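Local coordinates for protein carbohydrate deacetylase Agd3 (Neosartorya fumigata, PDB 6NWZ) that probably removes N-acetyl groups from the exopolysaccharide galactosaminogalactan as a zinc-binding carbohydrate esterase required for Aspergillus fumigatus biofilm formation, at residues 448-459 with 483-493. Sequence-based numbering, arbitrary orientation.
Sequences WDNGIRNCVGDN and FAGMQVNPRWA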
loop_
_atom_site.group_PDB
_atom_site.type_symbol
_atom_site.label_atom_id
_atom_site.label_comp_id
_atom_site.label_asym_id
_atom_site.label_seq_id
_atom_site.Cartn_x
_atom_site.Cartn_y
_atom_site.Cartn_z
ATOM N N TRP A 448 -5.988 -26.011 -3.210
ATOM C CA TRP A 448 -7.290 -25.804 -3.829
ATOM C C TRP A 448 -8.268 -26.914 -3.473
ATOM O O TRP A 448 -9.475 -26.667 -3.386
ATOM C CB TRP A 448 -7.134 -25.703 -5.346
ATOM C CG TRP A 448 -8.389 -25.289 -6.050
ATOM C CD1 TRP A 448 -9.472 -26.074 -6.335
ATOM C CD2 TRP A 448 -8.692 -23.990 -6.562
ATOM N NE1 TRP A 448 -10.430 -25.340 -6.987
ATOM C CE2 TRP A 448 -9.975 -24.057 -7.141
ATOM C CE3 TRP A 448 -8.003 -22.772 -6.587
ATOM C CZ2 TRP A 448 -10.583 -22.955 -7.739
ATOM C CZ3 TRP A 448 -8.605 -21.681 -7.180
ATOM C CH2 TRP A 448 -9.883 -21.779 -7.750
ATOM N N ASP A 449 -7.776 -28.140 -3.283
ATOM C CA ASP A 449 -8.670 -29.232 -2.921
ATOM C C ASP A 449 -9.240 -29.053 -1.520
ATOM O O ASP A 449 -10.294 -29.619 -1.212
ATOM C CB ASP A 449 -7.941 -30.567 -3.064
ATOM C CG ASP A 449 -7.636 -30.909 -4.518
ATOM O OD1 ASP A 449 -8.083 -30.161 -5.415
ATOM O OD2 ASP A 449 -6.951 -31.925 -4.763
ATOM N N ASN A 450 -8.573 -28.277 -0.673
ATOM C CA ASN A 450 -9.193 -27.733 0.522
ATOM C C ASN A 450 -9.705 -26.328 0.196
ATOM O O ASN A 450 -9.581 -25.845 -0.929
ATOM C CB ASN A 450 -8.207 -27.753 1.687
ATOM C CG ASN A 450 -7.689 -29.154 1.983
ATOM O OD1 ASN A 450 -8.288 -29.901 2.758
ATOM N ND2 ASN A 450 -6.573 -29.517 1.360
ATOM N N GLY A 451 -10.288 -25.653 1.178
ATOM C CA GLY A 451 -10.954 -24.395 0.879
ATOM C C GLY A 451 -10.103 -23.217 0.432
ATOM O O GLY A 451 -10.595 -22.084 0.427
ATOM N N ILE A 452 -8.851 -23.453 0.031
ATOM C CA ILE A 452 -7.883 -22.379 -0.188
ATOM C C ILE A 452 -7.966 -21.896 -1.628
ATOM O O ILE A 452 -7.886 -22.691 -2.572
ATOM C CB ILE A 452 -6.455 -22.841 0.158
ATOM C CG1 ILE A 452 -6.394 -23.348 1.595
ATOM C CG2 ILE A 452 -5.460 -21.705 -0.033
ATOM C CD1 ILE A 452 -7.077 -22.439 2.583
ATOM N N ARG A 453 -8.119 -20.580 -1.793
ATOM C CA ARG A 453 -8.206 -19.939 -3.095
ATOM C C ARG A 453 -7.195 -18.820 -3.288
ATOM O O ARG A 453 -6.897 -18.470 -4.435
ATOM C CB ARG A 453 -9.615 -19.364 -3.317
ATOM C CG ARG A 453 -10.732 -20.385 -3.199
ATOM C CD ARG A 453 -10.792 -21.264 -4.426
ATOM N NE ARG A 453 -11.831 -22.277 -4.321
ATOM C CZ ARG A 453 -11.602 -23.537 -3.971
ATOM N NH1 ARG A 453 -10.365 -23.931 -3.699
ATOM N NH2 ARG A 453 -12.603 -24.405 -3.896
ATOM N N ASN A 454 -6.655 -18.261 -2.211
ATOM C CA ASN A 454 -5.717 -17.154 -2.290
ATOM C C ASN A 454 -4.634 -17.347 -1.240
ATOM O O ASN A 454 -4.752 -18.172 -0.330
ATOM C CB ASN A 454 -6.421 -15.817 -2.068
ATOM C CG ASN A 454 -7.051 -15.730 -0.698
ATOM O OD1 ASN A 454 -6.369 -15.468 0.291
ATOM N ND2 ASN A 454 -8.354 -15.980 -0.625
ATOM N N CYS A 455 -3.577 -16.556 -1.363
ATOM C CA CYS A 455 -2.481 -16.631 -0.414
ATOM C C CYS A 455 -1.733 -15.303 -0.438
ATOM O O CYS A 455 -2.257 -14.287 -0.908
ATOM C CB CYS A 455 -1.563 -17.820 -0.739
ATOM S SG CYS A 455 -0.486 -17.574 -2.172
ATOM N N VAL A 456 -0.503 -15.321 0.056
ATOM C CA VAL A 456 0.325 -14.132 0.137
ATOM C C VAL A 456 1.697 -14.483 -0.425
ATOM O O VAL A 456 2.151 -15.627 -0.330
ATOM C CB VAL A 456 0.404 -13.609 1.590
ATOM C CG1 VAL A 456 1.298 -14.490 2.451
ATOM C CG2 VAL A 456 0.861 -12.188 1.613
ATOM N N GLY A 457 2.345 -13.500 -1.046
ATOM C CA GLY A 457 3.601 -13.753 -1.728
ATOM C C GLY A 457 4.810 -13.128 -1.060
ATOM O O GLY A 457 4.919 -13.122 0.170
ATOM N N ASP A 458 5.727 -12.603 -1.869
ATOM C CA ASP A 458 6.931 -11.950 -1.359
ATOM C C ASP A 458 7.349 -10.899 -2.376
ATOM O O ASP A 458 7.768 -11.246 -3.484
ATOM C CB ASP A 458 8.051 -12.959 -1.123
ATOM C CG ASP A 458 9.280 -12.329 -0.500
ATOM O OD1 ASP A 458 9.196 -11.169 -0.038
ATOM O OD2 ASP A 458 10.336 -12.995 -0.473
ATOM N N ASN A 459 7.251 -9.623 -1.996
ATOM C CA ASN A 459 7.537 -8.536 -2.927
ATOM C C ASN A 459 9.014 -8.400 -3.269
ATOM O O ASN A 459 9.344 -7.561 -4.115
ATOM C CB ASN A 459 7.010 -7.212 -2.372
ATOM C CG ASN A 459 5.508 -7.079 -2.529
ATOM O OD1 ASN A 459 4.822 -8.049 -2.844
ATOM N ND2 ASN A 459 4.989 -5.875 -2.311
ATOM N N PHE A 483 0.125 -24.688 -11.798
ATOM C CA PHE A 483 -1.288 -24.635 -11.453
ATOM C C PHE A 483 -1.798 -23.240 -11.776
ATOM O O PHE A 483 -1.076 -22.255 -11.600
ATOM C CB PHE A 483 -1.512 -24.968 -9.974
ATOM C CG PHE A 483 -2.940 -24.827 -9.520
ATOM C CD1 PHE A 483 -3.405 -23.625 -9.002
ATOM C CD2 PHE A 483 -3.812 -25.901 -9.590
ATOM C CE1 PHE A 483 -4.717 -23.496 -8.578
ATOM C CE2 PHE A 483 -5.124 -25.778 -9.164
ATOM C CZ PHE A 483 -5.576 -24.574 -8.658
ATOM N N ALA A 484 -3.038 -23.160 -12.245
ATOM C CA ALA A 484 -3.631 -21.900 -12.663
ATOM C C ALA A 484 -4.841 -21.578 -11.801
ATOM O O ALA A 484 -5.679 -22.446 -11.544
ATOM C CB ALA A 484 -4.046 -21.947 -14.135
ATOM N N GLY A 485 -4.929 -20.324 -11.361
ATOM C CA GLY A 485 -6.100 -19.810 -10.676
ATOM C C GLY A 485 -5.850 -19.312 -9.269
ATOM O O GLY A 485 -6.695 -18.590 -8.724
ATOM N N MET A 486 -4.729 -19.674 -8.653
ATOM C CA MET A 486 -4.464 -19.236 -7.290
ATOM C C MET A 486 -4.069 -17.764 -7.281
ATOM O O MET A 486 -3.233 -17.331 -8.080
ATOM C CB MET A 486 -3.362 -20.084 -6.657
ATOM C CG MET A 486 -3.322 -20.015 -5.136
ATOM S SD MET A 486 -4.676 -20.910 -4.344
ATOM C CE MET A 486 -4.367 -22.574 -4.925
ATOM N N GLN A 487 -4.673 -16.997 -6.374
ATOM C CA GLN A 487 -4.437 -15.560 -6.289
ATOM C C GLN A 487 -3.329 -15.286 -5.277
ATOM O O GLN A 487 -3.468 -15.610 -4.092
ATOM C CB GLN A 487 -5.720 -14.824 -5.904
ATOM C CG GLN A 487 -5.588 -13.307 -5.889
ATOM C CD GLN A 487 -6.853 -12.607 -5.421
ATOM O OE1 GLN A 487 -7.958 -13.127 -5.570
ATOM N NE2 GLN A 487 -6.692 -11.420 -4.846
ATOM N N VAL A 488 -2.238 -14.688 -5.743
ATOM C CA VAL A 488 -1.098 -14.348 -4.902
ATOM C C VAL A 488 -1.153 -12.851 -4.624
ATOM O O VAL A 488 -0.896 -12.033 -5.514
ATOM C CB VAL A 488 0.231 -14.745 -5.558
ATOM C CG1 VAL A 488 1.399 -14.351 -4.664
ATOM C CG2 VAL A 488 0.252 -16.236 -5.840
ATOM N N ASN A 489 -1.489 -12.492 -3.388
ATOM C CA ASN A 489 -1.530 -11.085 -3.014
ATOM C C ASN A 489 -0.153 -10.626 -2.541
ATOM O O ASN A 489 0.550 -11.376 -1.857
ATOM C CB ASN A 489 -2.555 -10.846 -1.910
ATOM C CG ASN A 489 -3.931 -11.373 -2.265
ATOM O OD1 ASN A 489 -4.665 -10.760 -3.040
ATOM N ND2 ASN A 489 -4.290 -12.518 -1.693
ATOM N N PRO A 490 0.245 -9.407 -2.891
ATOM C CA PRO A 490 1.582 -8.930 -2.522
ATOM C C PRO A 490 1.725 -8.702 -1.024
ATOM O O PRO A 490 0.749 -8.499 -0.296
ATOM C CB PRO A 490 1.714 -7.614 -3.297
ATOM C CG PRO A 490 0.301 -7.173 -3.532
ATOM C CD PRO A 490 -0.492 -8.430 -3.711
ATOM N N ARG A 491 2.980 -8.743 -0.571
ATOM C CA ARG A 491 3.328 -8.493 0.823
ATOM C C ARG A 491 4.747 -7.951 0.897
ATOM O O ARG A 491 5.652 -8.456 0.227
ATOM C CB ARG A 491 3.219 -9.757 1.688
ATOM C CG ARG A 491 3.369 -9.499 3.192
ATOM C CD ARG A 491 2.932 -10.697 4.045
ATOM N NE ARG A 491 3.921 -11.771 4.049
ATOM C CZ ARG A 491 3.911 -12.803 4.892
ATOM N NH1 ARG A 491 4.859 -13.727 4.817
ATOM N NH2 ARG A 491 2.961 -12.911 5.815
ATOM N N TRP A 492 4.932 -6.937 1.733
ATOM C CA TRP A 492 6.225 -6.307 1.931
ATOM C C TRP A 492 7.037 -7.033 3.000
ATOM O O TRP A 492 6.497 -7.554 3.979
ATOM C CB TRP A 492 6.051 -4.842 2.336
ATOM C CG TRP A 492 5.384 -3.990 1.296
ATOM C CD1 TRP A 492 4.178 -3.357 1.403
ATOM C CD2 TRP A 492 5.887 -3.677 -0.009
ATOM N NE1 TRP A 492 3.902 -2.666 0.246
ATOM C CE2 TRP A 492 4.935 -2.846 -0.635
ATOM C CE3 TRP A 492 7.051 -4.016 -0.706
ATOM C CZ2 TRP A 492 5.110 -2.353 -1.925
ATOM C CZ3 TRP A 492 7.222 -3.524 -1.988
ATOM C CH2 TRP A 492 6.257 -2.703 -2.583
ATOM N N ALA A 493 8.351 -7.050 2.800
ATOM C CA ALA A 493 9.296 -7.517 3.801
ATOM C C ALA A 493 9.958 -6.320 4.466
ATOM O O ALA A 493 10.081 -5.246 3.872
ATOM C CB ALA A 493 10.359 -8.425 3.181
HETATM O O HOH W 1 6.141 -12.199 2.588
#
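Cys455 N donates to Gln487 O (2.9 Å) in a parallel ladder between 454-456 and 487-489, with Gln487 N to Arg453 O, Asn489 N to Cys455 O and Gly457 N to Asn489 O. Strand 487-492, in the deacetylase domain, also pairs in parallel with 542-546, which carries the zinc ligand His546. Cys455 O takes a second donor, Asn489 ND2, at 2.8 Å, so one residue grips this carbonyl through backbone and side chain. Past the strand, Asn459 N donates to Arg491 O, while Asn459 OD1 receives Arg491 N at 3.0 Å from above its amide plane. Asn459 ND2 lies over one face of the Trp492 indole, amide and ring planes 83° apart, and also bonds Asp541.

At the other end Phe483 CZ meets Trp448 CE3 at 3.7 Å. Met486, its chain folded at chi2 (73°) and chi3 (61°), brings CE to the edge of that indole, 4.0 Å from CE3. Nearer Asn459, Val456 CG2 packs on Arg491 CB and CD, and its CG1 sits over the centre of the guanidinium face. Water 1 bridges Gly457 O and Arg491 NE.

The pairing probably helps position Trp492, stacked on His534, and Arg491 beside ligands of two different zinc ions; Arg491 NH2 forms a salt bridge with Asp255 and a hydrogen bond with Gln253, which would probably help orient the Asp255 carboxylate.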